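Local coordinates for protein 373aa long hypothetical citrate synthase (Sulfolobus tokodaii, PDB 1VGP) that is a hypothetical citrate synthase family protein whose mainly helical subunit pairs with a second copy, at residues K87-M92 with A129-L134; D93-A98 with P125-N130; M156-R161 with Y318-E323; N163-K168 with K272-K277; T284-A289 with S313-Y318. All blocks are in the same frame, centred on the assembly; numbering follows the deposited sequence.

In the fold
The five contacts join helices and the turns at their ends in one mainly helical subunit. Contacts 1 and 2 lie side by side, their centres 7 Å apart, on the same two helices, 91-105 and 113-135. Contact 3 follows about 13 Å from contact 1, between the C-terminal ends of helices 149-158 and 309-319, and along the chain it closes a long loop that holds both contact 4 (helices 164-175 and 262-278) and contact 5 (helices 281-300 and 309-319). These two stand 12 Å apart by their centres, contacts 1 and 5 about 23 Å. Contacts 1 and 2 border the second subunit; no other chain touches contacts 3, 4 and 5, so the dimer side stands apart.

Contact 1. Residues K87-M92 with A129-L134; sequences KDAQPM and ANYARL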
# COMPACT_ATOMS: atom_id res chain seq x y z
N LYS A 87 6.10 20.13 10.16
CA LYS A 87 4.88 20.23 10.94
C LYS A 87 3.69 20.72 10.13
O LYS A 87 2.60 20.91 10.67
CB LYS A 87 5.09 21.14 12.15
CG LYS A 87 6.02 20.54 13.20
CD LYS A 87 5.38 19.35 13.90
CE LYS A 87 6.35 18.67 14.87
NZ LYS A 87 7.44 17.93 14.19
N ASP A 88 3.89 20.90 8.83
CA ASP A 88 2.77 21.14 7.92
C ASP A 88 2.51 19.90 7.09
O ASP A 88 1.94 19.98 6.00
CB ASP A 88 3.07 22.33 7.02
CG ASP A 88 4.35 22.15 6.23
OD1 ASP A 88 4.27 21.75 5.05
OD2 ASP A 88 5.44 22.40 6.77
N ALA A 89 2.93 18.75 7.60
CA ALA A 89 2.67 17.46 6.96
C ALA A 89 1.21 17.05 7.15
O ALA A 89 0.59 17.38 8.16
CB ALA A 89 3.59 16.40 7.55
N GLN A 90 0.68 16.33 6.17
CA GLN A 90 -0.64 15.72 6.30
C GLN A 90 -0.63 14.63 7.36
O GLN A 90 0.17 13.70 7.30
CB GLN A 90 -1.08 15.12 4.96
CG GLN A 90 -1.33 16.14 3.87
CD GLN A 90 -1.65 15.50 2.53
OE1 GLN A 90 -2.41 14.54 2.46
NE2 GLN A 90 -1.07 16.04 1.46
N PRO A 91 -1.51 14.74 8.37
CA PRO A 91 -1.56 13.70 9.42
C PRO A 91 -1.61 12.26 8.88
O PRO A 91 -1.05 11.35 9.49
CB PRO A 91 -2.80 14.08 10.24
CG PRO A 91 -2.91 15.57 10.06
CD PRO A 91 -2.44 15.86 8.66
N MET A 92 -2.28 12.05 7.74
CA MET A 92 -2.31 10.73 7.12
C MET A 92 -0.92 10.27 6.71
O MET A 92 -0.55 9.12 6.94
CB MET A 92 -3.21 10.72 5.88
CG MET A 92 -4.69 10.68 6.19
SD MET A 92 -5.20 9.41 7.37
CE MET A 92 -5.70 8.09 6.24
N ALA A 129 -2.45 11.50 18.44
CA ALA A 129 -2.47 12.53 19.48
C ALA A 129 -1.12 13.23 19.62
O ALA A 129 -1.06 14.46 19.74
CB ALA A 129 -2.88 11.90 20.83
N ASN A 130 -0.03 12.46 19.58
CA ASN A 130 1.31 13.00 19.73
C ASN A 130 1.63 14.00 18.63
O ASN A 130 2.24 15.04 18.88
CB ASN A 130 2.35 11.87 19.68
CG ASN A 130 2.54 11.21 21.03
OD1 ASN A 130 3.44 10.37 21.21
ND2 ASN A 130 1.70 11.57 22.00
N TYR A 131 1.20 13.71 17.41
CA TYR A 131 1.49 14.62 16.32
C TYR A 131 0.70 15.91 16.46
O TYR A 131 1.20 16.99 16.14
CB TYR A 131 1.17 13.97 14.97
CG TYR A 131 1.62 14.83 13.81
CD1 TYR A 131 2.95 15.26 13.71
CD2 TYR A 131 0.72 15.25 12.84
CE1 TYR A 131 3.36 16.09 12.67
CE2 TYR A 131 1.12 16.08 11.79
CZ TYR A 131 2.44 16.49 11.72
OH TYR A 131 2.83 17.30 10.67
N ALA A 132 -0.54 15.78 16.92
CA ALA A 132 -1.43 16.93 17.07
C ALA A 132 -0.87 17.93 18.09
O ALA A 132 -0.95 19.15 17.88
CB ALA A 132 -2.81 16.46 17.50
N ARG A 133 -0.31 17.43 19.19
CA ARG A 133 0.31 18.28 20.19
C ARG A 133 1.57 18.93 19.63
O ARG A 133 1.71 20.15 19.63
CB ARG A 133 0.68 17.45 21.42
CG ARG A 133 -0.44 16.57 21.95
CD ARG A 133 -1.23 17.28 23.03
NE ARG A 133 -0.35 17.86 24.04
CZ ARG A 133 -0.79 18.51 25.12
NH1 ARG A 133 -2.09 18.58 25.37
NH2 ARG A 133 0.09 19.09 25.93
N LEU A 134 2.49 18.09 19.17
CA LEU A 134 3.73 18.56 18.56
C LEU A 134 3.46 19.61 17.49
O LEU A 134 4.17 20.60 17.39
CB LEU A 134 4.47 17.38 17.94
CG LEU A 134 5.58 16.72 18.76
CD1 LEU A 134 5.37 16.96 20.24
CD2 LEU A 134 5.60 15.23 18.45
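Tyr131 and Lys87 meet because their side chains leave the backbone in contrasting ways: the tyrosine ring carbon CG stands opposite its own backbone N (chi1 -173°), whereas the lysine has CG beside its N and folds at chi2 (-69°) and again at chi4. In this mainly helical citrate synthase fold the contact joins the loop leading into helix 91-105, whose N-cap position is Gln90, to the last turns of helix 113-135. Tyr131 reaches from that helix toward the loop, and the two side chains slide past one another in opposite directions. Lys87 CD comes obliquely to the ring, 4.0 Å from Tyr131 CE1. Farther along, Lys87 CE rests 3.8 Å from Leu134 CB, so the aliphatic part of the lysine bridges one turn of the helix. Lys87 NZ is hydrogen-bonded to the carbonyl oxygens of Leu82, in helix 76-84, and of Val85, just after it. At the far end of the ring the hydroxyl is hydrogen-bonded to Arg86 O. Ala89 contributes in two ways: its CB is 3.3 Å from Tyr131 OH, while its carbonyl O sits at the ring edge, near the ring plane, 3.9 Å from Tyr131 CE2. Ile94, one turn into helix 91-105, also touches the ring, and Ala89 itself packs on Ile104 of the second subunit. Pro91, the first residue of the helix, completes the contact: its CA comes obliquely to the ring, 4.3 Å from Tyr131 CE2.

Contact 2. Residues D93-A98 with P125-N130; sequences DILRTA and PTIVAN
Ile127 projects from helix 125-130 between Leu95 and Ala98 of helix 93-98, and both of its branches touch both residues. CG1 lies beside the backbone N and chi2 is extended (174°), which carries Ile127 CD1 forward until it stands 3.6 Å from Ala98 CB. CG2 comes closest to the leucine, with Leu95 CD1 3.6 Å from Ile127 CG2. Leu95 CB points neither at nor away from the other helix, but CG opposite the backbone N (chi1 -161°) and the turn at chi2 swing CD1 inward. The leucine and isoleucine side chains cross at about a right angle, and the same Leu95 CD1 also reaches Val128 CG2 at 4.1 Å. Ile94 takes a smaller share: its CG2 approaches Ile127 CG2 at 4.3 Å, while its longer branch leads away, to Tyr131 and Ala89. All five residues are buried and the interface is wholly apolar.

Thr97 OG1 donates to Asp93 O at 2.7 Å, and this carbonyl also takes the bond from Thr97 N, the two donors coming from opposite faces of its plane. Arg96 NH1 and Asp93 OD1, 3.3 Å apart, form a salt bridge of charges only, the oxygen lying well out of the guanidinium plane. Asp93, Ile94, Arg96 and Thr97 also touch the second subunit, where Ser100 OG is hydrogen-bonded to Thr97 OG1 and Arg96 NE. With segment axes 10.0 Å apart at 136°, this is a helical hairpin of two successive helices, inclined well away from antiparallel, whose first helix borders the second subunit.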
# COMPACT_ATOMS: atom_id res chain seq x y z
N ASP A 93 -0.15 11.17 6.11
CA ASP A 93 1.21 10.84 5.71
C ASP A 93 2.08 10.60 6.94
O ASP A 93 3.00 9.77 6.92
CB ASP A 93 1.81 11.97 4.87
CG ASP A 93 1.04 12.21 3.58
OD1 ASP A 93 0.28 11.31 3.15
OD2 ASP A 93 1.19 13.30 3.00
N ILE A 94 1.80 11.31 8.02
CA ILE A 94 2.49 11.04 9.27
C ILE A 94 2.18 9.61 9.68
O ILE A 94 3.08 8.82 9.99
CB ILE A 94 2.06 12.01 10.40
CG1 ILE A 94 2.55 13.42 10.07
CG2 ILE A 94 2.64 11.57 11.73
CD1 ILE A 94 4.05 13.49 9.79
N LEU A 95 0.89 9.28 9.68
CA LEU A 95 0.43 7.98 10.13
C LEU A 95 1.03 6.86 9.27
O LEU A 95 1.49 5.83 9.78
CB LEU A 95 -1.10 7.94 10.07
CG LEU A 95 -1.79 6.85 10.90
CD1 LEU A 95 -1.34 6.94 12.35
CD2 LEU A 95 -3.30 7.03 10.80
N ARG A 96 1.03 7.07 7.96
CA ARG A 96 1.59 6.12 7.01
C ARG A 96 3.06 5.83 7.32
O ARG A 96 3.48 4.68 7.43
CB ARG A 96 1.48 6.68 5.59
CG ARG A 96 1.88 5.72 4.49
CD ARG A 96 1.88 6.44 3.16
NE ARG A 96 2.83 7.54 3.17
CZ ARG A 96 2.75 8.61 2.38
NH1 ARG A 96 1.72 8.77 1.56
NH2 ARG A 96 3.71 9.53 2.42
N THR A 97 3.84 6.90 7.46
CA THR A 97 5.26 6.78 7.70
C THR A 97 5.52 6.11 9.06
O THR A 97 6.38 5.21 9.19
CB THR A 97 5.92 8.17 7.65
OG1 THR A 97 5.50 8.85 6.47
CG2 THR A 97 7.44 8.04 7.62
N ALA A 98 4.79 6.54 10.09
CA ALA A 98 5.01 6.03 11.43
C ALA A 98 4.75 4.53 11.48
O ALA A 98 5.51 3.77 12.08
CB ALA A 98 4.11 6.76 12.40
N PRO A 125 -3.71 5.70 18.02
CA PRO A 125 -4.10 6.91 18.76
C PRO A 125 -2.90 7.69 19.33
O PRO A 125 -2.90 8.92 19.34
CB PRO A 125 -5.05 6.39 19.84
CG PRO A 125 -4.77 4.92 19.93
CD PRO A 125 -4.37 4.50 18.55
N THR A 126 -1.87 6.96 19.77
CA THR A 126 -0.64 7.56 20.28
C THR A 126 0.08 8.35 19.20
O THR A 126 0.57 9.45 19.45
CB THR A 126 0.33 6.50 20.84
OG1 THR A 126 -0.39 5.49 21.56
CG2 THR A 126 1.33 7.13 21.77
N ILE A 127 0.17 7.78 18.00
CA ILE A 127 0.74 8.50 16.86
C ILE A 127 -0.07 9.77 16.59
O ILE A 127 0.47 10.86 16.45
CB ILE A 127 0.74 7.65 15.58
CG1 ILE A 127 1.60 6.40 15.77
CG2 ILE A 127 1.23 8.47 14.40
CD1 ILE A 127 1.54 5.43 14.60
N VAL A 128 -1.39 9.61 16.53
CA VAL A 128 -2.25 10.71 16.14
C VAL A 128 -2.20 11.83 17.18
O VAL A 128 -1.92 12.99 16.84
CB VAL A 128 -3.71 10.22 15.94
CG1 VAL A 128 -4.61 11.38 15.54
CG2 VAL A 128 -3.74 9.15 14.85
N ALA A 129 -2.45 11.50 18.44
CA ALA A 129 -2.47 12.53 19.48
C ALA A 129 -1.12 13.23 19.62
O ALA A 129 -1.06 14.46 19.74
CB ALA A 129 -2.88 11.90 20.83
N ASN A 130 -0.03 12.46 19.58
CA ASN A 130 1.31 13.00 19.73
C ASN A 130 1.63 14.00 18.63
O ASN A 130 2.24 15.04 18.88
CB ASN A 130 2.35 11.87 19.68
CG ASN A 130 2.54 11.21 21.03
OD1 ASN A 130 3.44 10.37 21.21
ND2 ASN A 130 1.70 11.57 22.00

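Contact 3. Residues M156-R161 with Y318-E323; sequences MLYGDR and YSLGFE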
# COMPACT_ATOMS: atom_id res chain seq x y z
N MET A 156 -4.52 11.95 25.80
CA MET A 156 -3.24 12.28 25.17
C MET A 156 -3.39 13.49 24.26
O MET A 156 -2.40 14.07 23.84
CB MET A 156 -2.71 11.10 24.35
CG MET A 156 -2.47 9.84 25.15
SD MET A 156 -1.67 8.57 24.13
CE MET A 156 -3.04 7.97 23.15
N LEU A 157 -4.62 13.87 23.96
CA LEU A 157 -4.87 15.03 23.12
C LEU A 157 -4.94 16.27 23.99
O LEU A 157 -4.28 17.28 23.71
CB LEU A 157 -6.17 14.86 22.32
CG LEU A 157 -6.28 15.54 20.96
CD1 LEU A 157 -6.58 17.00 21.15
CD2 LEU A 157 -4.99 15.37 20.17
N TYR A 158 -5.73 16.20 25.06
CA TYR A 158 -5.95 17.35 25.93
C TYR A 158 -4.82 17.53 26.97
O TYR A 158 -4.52 18.65 27.39
CB TYR A 158 -7.27 17.22 26.70
CG TYR A 158 -8.53 16.87 25.92
CD1 TYR A 158 -8.72 17.28 24.60
CD2 TYR A 158 -9.57 16.19 26.56
CE1 TYR A 158 -9.92 17.02 23.93
CE2 TYR A 158 -10.77 15.92 25.91
CZ TYR A 158 -10.94 16.34 24.60
OH TYR A 158 -12.14 16.08 23.96
N GLY A 159 -4.21 16.43 27.39
CA GLY A 159 -3.31 16.51 28.52
C GLY A 159 -4.00 16.24 29.85
O GLY A 159 -3.35 15.96 30.85
N ASP A 160 -5.33 16.33 29.85
CA ASP A 160 -6.13 16.01 31.02
C ASP A 160 -7.19 14.97 30.70
O ASP A 160 -7.56 14.79 29.53
CB ASP A 160 -6.82 17.27 31.55
CG ASP A 160 -5.95 18.04 32.52
OD1 ASP A 160 -6.48 18.93 33.22
OD2 ASP A 160 -4.73 17.76 32.57
N ARG A 161 -7.69 14.28 31.72
CA ARG A 161 -8.76 13.31 31.52
C ARG A 161 -9.99 14.04 31.00
O ARG A 161 -10.33 15.12 31.48
CB ARG A 161 -9.12 12.60 32.83
CG ARG A 161 -7.94 11.96 33.54
CD ARG A 161 -7.87 10.47 33.29
NE ARG A 161 -9.08 9.77 33.73
CZ ARG A 161 -9.17 9.04 34.84
NH1 ARG A 161 -8.14 8.99 35.69
NH2 ARG A 161 -10.26 8.34 35.10
N TYR A 318 -14.89 17.66 15.77
CA TYR A 318 -14.62 19.06 16.05
C TYR A 318 -14.82 19.33 17.54
O TYR A 318 -13.89 19.77 18.22
CB TYR A 318 -15.55 19.92 15.20
CG TYR A 318 -15.18 21.39 15.10
CD1 TYR A 318 -16.05 22.38 15.57
CD2 TYR A 318 -13.98 21.79 14.49
CE1 TYR A 318 -15.74 23.72 15.44
CE2 TYR A 318 -13.67 23.14 14.36
CZ TYR A 318 -14.55 24.10 14.83
OH TYR A 318 -14.28 25.45 14.71
N SER A 319 -16.01 19.04 18.05
CA SER A 319 -16.28 19.22 19.47
C SER A 319 -15.27 18.53 20.35
O SER A 319 -15.04 18.96 21.49
CB SER A 319 -17.66 18.70 19.82
OG SER A 319 -18.59 19.02 18.81
N LEU A 320 -14.67 17.46 19.86
CA LEU A 320 -13.80 16.64 20.70
C LEU A 320 -12.36 17.16 20.67
O LEU A 320 -11.47 16.58 21.31
CB LEU A 320 -13.86 15.18 20.24
CG LEU A 320 -15.12 14.43 20.65
CD1 LEU A 320 -15.09 13.00 20.13
CD2 LEU A 320 -15.24 14.42 22.16
N GLY A 321 -12.13 18.24 19.94
CA GLY A 321 -10.84 18.91 20.02
C GLY A 321 -9.88 18.58 18.90
O GLY A 321 -8.70 18.92 18.97
N PHE A 322 -10.36 17.91 17.86
CA PHE A 322 -9.50 17.61 16.72
C PHE A 322 -9.64 18.69 15.67
O PHE A 322 -10.68 19.32 15.53
CB PHE A 322 -9.88 16.27 16.09
CG PHE A 322 -9.57 15.09 16.94
CD1 PHE A 322 -10.57 14.50 17.71
CD2 PHE A 322 -8.30 14.53 16.95
CE1 PHE A 322 -10.31 13.37 18.48
CE2 PHE A 322 -8.02 13.39 17.71
CZ PHE A 322 -9.03 12.81 18.48
N GLU A 323 -8.57 18.89 14.92
CA GLU A 323 -8.63 19.79 13.79
C GLU A 323 -8.99 18.97 12.56
O GLU A 323 -8.65 17.79 12.44
CB GLU A 323 -7.29 20.52 13.66
CG GLU A 323 -6.71 20.90 15.03
CD GLU A 323 -6.13 22.29 15.07
OE1 GLU A 323 -5.55 22.66 16.12
OE2 GLU A 323 -6.24 23.02 14.06
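The last turn of helix 149-158 meets the turn that ends helix 309-319, Leu157 and Gly321 facing each other with CA atoms 7.8 Å apart and Gly321 holding the positive phi (99°) that ends the second helix. Tyr158 is the polar link. Its CG lies opposite the carbonyl carbon (chi1 -49°), and although the side chain starts out alongside the other segment, the phenol ends against it. The hydroxyl donates a bond of 2.8 Å from Tyr158 OH to Leu320 O. That oxygen lies at the edge of the ring, in its plane, yet the hydroxyl stands well above the carbonyl plane, 44° out of it and off the lone pairs. The CA of Gly321 also lies near the ring plane at its edge, and here glycine brings no side chain up against the phenol. Leu157 adds apolar contacts: its CD1 is 3.6 Å from Gly321 O, and its CG comes obliquely to the ring of Phe322, 4.3 Å from CE2. Leu157 also touches Ala129 and Ala132 of helix 113-135, while Leu320 and Tyr158 both rest on Lys166 of helix 164-175. The tyrosine bond thus takes hold of a carbonyl within the turn that closes helix 309-319, where Gly321 N is hydrogen-bonded to Tyr318 O at 2.9 Å and Phe322 N probably to Phe317 O: the C-terminal glycine stop of a Schellman motif.

Contact 4. Residues N163-K168 with K272-K277; sequences NEIKSK and KLLAEK
Ile165 and Leu274 carry this contact, in which helices 164-175 and 262-278 of the mainly helical citrate synthase family subunit run roughly antiparallel near the surface, their segment axes 10.5 Å apart at 147°. Ile165 has the largest share. Its CG1 sits between the backbone N and the carbonyl carbon (chi1 78°), and the extended chi2 then sends CD1 straight across to the other helix. There Ile165 CD1 meets Leu274 CD2 at 3.9 Å, the two side chains sliding past each other in opposite directions. Leu274 CB does not aim at the other helix, but the end of the side chain comes nearer, so that CD2 lies against both Ile165 CD1 and Lys166 CG. Its other methyl, CD1, packs on Leu320 and Val316. Leu273, one residue earlier, points across from the more exposed side, its CD2 4.4 Å from Ile165 CD1. Lys166 contributes its aliphatic stem, which also touches Tyr158 of helix 149-158. At the outer margin Lys277 bends at chi2, leading its amino end away from the interface, while its CG stays 4.1 Å from Ile165 CD1.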
# COMPACT_ATOMS: atom_id res chain seq x y z
N ASN A 163 -14.06 14.61 30.37
CA ASN A 163 -15.32 14.31 31.05
C ASN A 163 -15.98 13.12 30.39
O ASN A 163 -15.66 12.76 29.26
CB ASN A 163 -16.25 15.52 31.04
CG ASN A 163 -16.83 15.80 29.66
OD1 ASN A 163 -16.56 16.82 29.06
ND2 ASN A 163 -17.66 14.88 29.16
N GLU A 164 -16.92 12.49 31.08
CA GLU A 164 -17.38 11.19 30.67
C GLU A 164 -18.25 11.17 29.41
O GLU A 164 -18.31 10.15 28.73
CB GLU A 164 -18.13 10.50 31.81
CG GLU A 164 -17.39 9.29 32.34
CD GLU A 164 -16.59 9.58 33.59
OE1 GLU A 164 -15.68 8.80 33.92
OE2 GLU A 164 -16.88 10.61 34.24
N ILE A 165 -18.92 12.28 29.09
CA ILE A 165 -19.72 12.29 27.87
C ILE A 165 -18.80 12.34 26.66
O ILE A 165 -19.09 11.74 25.62
CB ILE A 165 -20.72 13.50 27.79
CG1 ILE A 165 -19.97 14.76 27.39
CG2 ILE A 165 -21.44 13.70 29.11
CD1 ILE A 165 -20.88 15.93 27.11
N LYS A 166 -17.68 13.03 26.81
CA LYS A 166 -16.74 13.17 25.70
C LYS A 166 -16.10 11.84 25.34
O LYS A 166 -15.96 11.51 24.16
CB LYS A 166 -15.67 14.20 26.07
CG LYS A 166 -16.14 15.63 25.91
CD LYS A 166 -14.96 16.57 25.87
CE LYS A 166 -15.41 18.03 25.79
NZ LYS A 166 -14.87 18.84 26.92
N SER A 167 -15.72 11.07 26.35
CA SER A 167 -15.04 9.80 26.12
C SER A 167 -16.03 8.72 25.69
O SER A 167 -15.66 7.77 25.01
CB SER A 167 -14.31 9.36 27.38
OG SER A 167 -15.19 9.39 28.49
N LYS A 168 -17.29 8.86 26.10
CA LYS A 168 -18.35 7.99 25.63
C LYS A 168 -18.51 8.20 24.14
O LYS A 168 -18.50 7.24 23.34
CB LYS A 168 -19.67 8.33 26.31
CG LYS A 168 -20.56 7.15 26.58
CD LYS A 168 -20.80 6.29 25.35
CE LYS A 168 -21.89 5.24 25.62
NZ LYS A 168 -21.60 3.88 25.10
N LYS A 272 -25.39 16.26 19.01
CA LYS A 272 -26.33 17.11 19.72
C LYS A 272 -25.92 17.34 21.18
O LYS A 272 -25.90 18.48 21.64
CB LYS A 272 -27.70 16.48 19.64
CG LYS A 272 -28.83 17.33 20.17
CD LYS A 272 -30.13 16.55 20.09
CE LYS A 272 -31.33 17.46 20.15
NZ LYS A 272 -32.15 17.22 21.36
N LEU A 273 -25.59 16.28 21.92
CA LEU A 273 -25.23 16.42 23.33
C LEU A 273 -23.98 17.28 23.52
O LEU A 273 -23.98 18.22 24.30
CB LEU A 273 -25.00 15.06 24.00
CG LEU A 273 -25.50 14.91 25.45
CD1 LEU A 273 -24.82 13.70 26.08
CD2 LEU A 273 -25.22 16.16 26.26
N LEU A 274 -22.93 16.94 22.79
CA LEU A 274 -21.67 17.67 22.87
C LEU A 274 -21.88 19.14 22.54
O LEU A 274 -21.44 20.03 23.28
CB LEU A 274 -20.65 17.07 21.90
CG LEU A 274 -20.06 15.70 22.28
CD1 LEU A 274 -19.22 15.14 21.14
CD2 LEU A 274 -19.23 15.86 23.53
N ALA A 275 -22.57 19.39 21.43
CA ALA A 275 -22.82 20.74 20.96
C ALA A 275 -23.50 21.56 22.04
O ALA A 275 -23.05 22.65 22.37
CB ALA A 275 -23.67 20.72 19.71
N GLU A 276 -24.60 21.04 22.58
CA GLU A 276 -25.38 21.83 23.50
C GLU A 276 -24.71 21.95 24.86
O GLU A 276 -25.06 22.80 25.67
CB GLU A 276 -26.81 21.27 23.62
CG GLU A 276 -26.93 19.83 24.08
CD GLU A 276 -28.31 19.24 23.80
OE1 GLU A 276 -28.57 18.11 24.26
OE2 GLU A 276 -29.12 19.90 23.11
N LYS A 277 -23.71 21.12 25.10
CA LYS A 277 -22.92 21.22 26.32
C LYS A 277 -21.74 22.18 26.13
O LYS A 277 -21.20 22.70 27.11
CB LYS A 277 -22.40 19.84 26.73
CG LYS A 277 -22.86 19.37 28.09
CD LYS A 277 -24.37 19.23 28.18
CE LYS A 277 -24.78 18.82 29.59
NZ LYS A 277 -26.25 18.92 29.86

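Contact 5. Residues T284-A289 with S313-Y318; sequences TLYQIA and SSIVFY
Ile315 faces Tyr286 and Ala289, and its side chain can be followed from its stem. CB points at the opposite helix, with CG2 set opposite the backbone N and CG1 opposite the carbonyl carbon (chi1 -75°). From CG1 the chain runs on extended (chi2 175°), which puts CD1 at the far end of the chain as the atom that makes the contact. This methyl enters between two residues: Ala289 CB lies 3.7 Å from Ile315 CD1, and Tyr286 CD2 lies 4.0 Å from it. The tyrosine offers its edge, since the methyl is near the ring plane, and the two side chains cross at about a right angle. Leu285 O, at 4.5 Å from Ile315 CD1, adds a looser backbone neighbour.

Helices 281-300 and 309-319 follow one another in the chain and form an antiparallel helical hairpin here, with the segment axes 11.0 Å apart and an angle of 174° between their directions. One turn beyond Ile315, Tyr318 continues the same face of its helix. Its ring receives Leu285 obliquely, Leu285 CD1 standing 3.9 Å from Tyr318 CE1, and the phenol oxygen is hydrogen-bonded to Lys227 NZ. Leu285 and Tyr318 both pack on Leu223 of helix 221-228, while Ala289 touches Phe226, so that third helix covers one flank of the pair. Tyr286 CB touches Ala275 CB and its OH lies beside Lys272 CB, both on helix 262-278, and the same hydroxyl is hydrogen-bonded to Glu290 OE1.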
# COMPACT_ATOMS: atom_id res chain seq x y z
N THR A 284 -24.13 26.58 17.49
CA THR A 284 -24.82 27.17 16.35
C THR A 284 -24.58 26.34 15.10
O THR A 284 -25.48 26.17 14.28
CB THR A 284 -24.40 28.65 16.13
OG1 THR A 284 -22.98 28.75 16.15
CG2 THR A 284 -24.98 29.54 17.23
N LEU A 285 -23.38 25.80 14.95
CA LEU A 285 -23.13 24.83 13.88
C LEU A 285 -24.13 23.69 13.92
O LEU A 285 -24.66 23.27 12.89
CB LEU A 285 -21.74 24.24 14.01
CG LEU A 285 -20.52 25.10 13.68
CD1 LEU A 285 -19.27 24.26 13.95
CD2 LEU A 285 -20.55 25.56 12.23
N TYR A 286 -24.37 23.16 15.12
CA TYR A 286 -25.28 22.04 15.24
C TYR A 286 -26.68 22.46 14.82
O TYR A 286 -27.40 21.71 14.15
CB TYR A 286 -25.30 21.49 16.66
CG TYR A 286 -26.22 20.31 16.78
CD1 TYR A 286 -27.47 20.43 17.37
CD2 TYR A 286 -25.89 19.09 16.18
CE1 TYR A 286 -28.39 19.38 17.35
CE2 TYR A 286 -26.79 18.03 16.16
CZ TYR A 286 -28.05 18.19 16.74
OH TYR A 286 -28.97 17.18 16.68
N GLN A 287 -27.07 23.68 15.20
CA GLN A 287 -28.36 24.21 14.80
C GLN A 287 -28.47 24.33 13.28
O GLN A 287 -29.51 24.01 12.71
CB GLN A 287 -28.60 25.58 15.44
CG GLN A 287 -28.45 25.59 16.95
CD GLN A 287 -29.07 26.83 17.58
OE1 GLN A 287 -30.24 26.83 17.96
NE2 GLN A 287 -28.28 27.90 17.70
N ILE A 288 -27.39 24.79 12.64
CA ILE A 288 -27.28 24.78 11.18
C ILE A 288 -27.60 23.39 10.66
O ILE A 288 -28.41 23.22 9.75
CB ILE A 288 -25.83 25.10 10.69
CG1 ILE A 288 -25.31 26.41 11.31
CG2 ILE A 288 -25.80 25.17 9.17
CD1 ILE A 288 -26.08 27.61 10.91
N ALA A 289 -26.93 22.40 11.25
CA ALA A 289 -26.96 21.03 10.77
C ALA A 289 -28.36 20.41 10.83
O ALA A 289 -28.78 19.69 9.92
CB ALA A 289 -25.97 20.19 11.59
N SER A 313 -20.31 13.15 12.10
CA SER A 313 -19.00 12.79 12.62
C SER A 313 -18.04 13.99 12.62
O SER A 313 -17.13 14.07 13.46
CB SER A 313 -18.40 11.62 11.82
OG SER A 313 -17.79 12.07 10.62
N SER A 314 -18.26 14.93 11.71
CA SER A 314 -17.38 16.09 11.61
C SER A 314 -17.69 17.17 12.65
O SER A 314 -16.82 17.95 13.03
CB SER A 314 -17.44 16.68 10.20
OG SER A 314 -18.77 16.80 9.75
N ILE A 315 -18.94 17.24 13.10
CA ILE A 315 -19.25 18.08 14.24
C ILE A 315 -18.61 17.48 15.48
O ILE A 315 -17.97 18.19 16.27
CB ILE A 315 -20.78 18.20 14.47
CG1 ILE A 315 -21.39 19.12 13.41
CG2 ILE A 315 -21.07 18.78 15.85
CD1 ILE A 315 -22.90 19.22 13.47
N VAL A 316 -18.77 16.17 15.65
CA VAL A 316 -18.27 15.48 16.83
C VAL A 316 -16.74 15.59 16.95
O VAL A 316 -16.23 16.05 17.97
CB VAL A 316 -18.66 13.99 16.79
CG1 VAL A 316 -17.85 13.19 17.83
CG2 VAL A 316 -20.16 13.86 17.05
N PHE A 317 -16.03 15.16 15.91
CA PHE A 317 -14.58 15.26 15.88
C PHE A 317 -14.14 16.68 16.26
O PHE A 317 -13.15 16.88 16.97
CB PHE A 317 -14.05 14.89 14.49
CG PHE A 317 -14.06 13.41 14.20
CD1 PHE A 317 -13.89 12.47 15.21
CD2 PHE A 317 -14.23 12.95 12.89
CE1 PHE A 317 -13.89 11.10 14.94
CE2 PHE A 317 -14.23 11.58 12.61
CZ PHE A 317 -14.05 10.65 13.63
N TYR A 318 -14.89 17.66 15.77
CA TYR A 318 -14.62 19.06 16.05
C TYR A 318 -14.82 19.33 17.54
O TYR A 318 -13.89 19.77 18.22
CB TYR A 318 -15.55 19.92 15.20
CG TYR A 318 -15.18 21.39 15.10
CD1 TYR A 318 -16.05 22.38 15.57
CD2 TYR A 318 -13.98 21.79 14.49
CE1 TYR A 318 -15.74 23.72 15.44
CE2 TYR A 318 -13.67 23.14 14.36
CZ TYR A 318 -14.55 24.10 14.83
OH TYR A 318 -14.28 25.45 14.71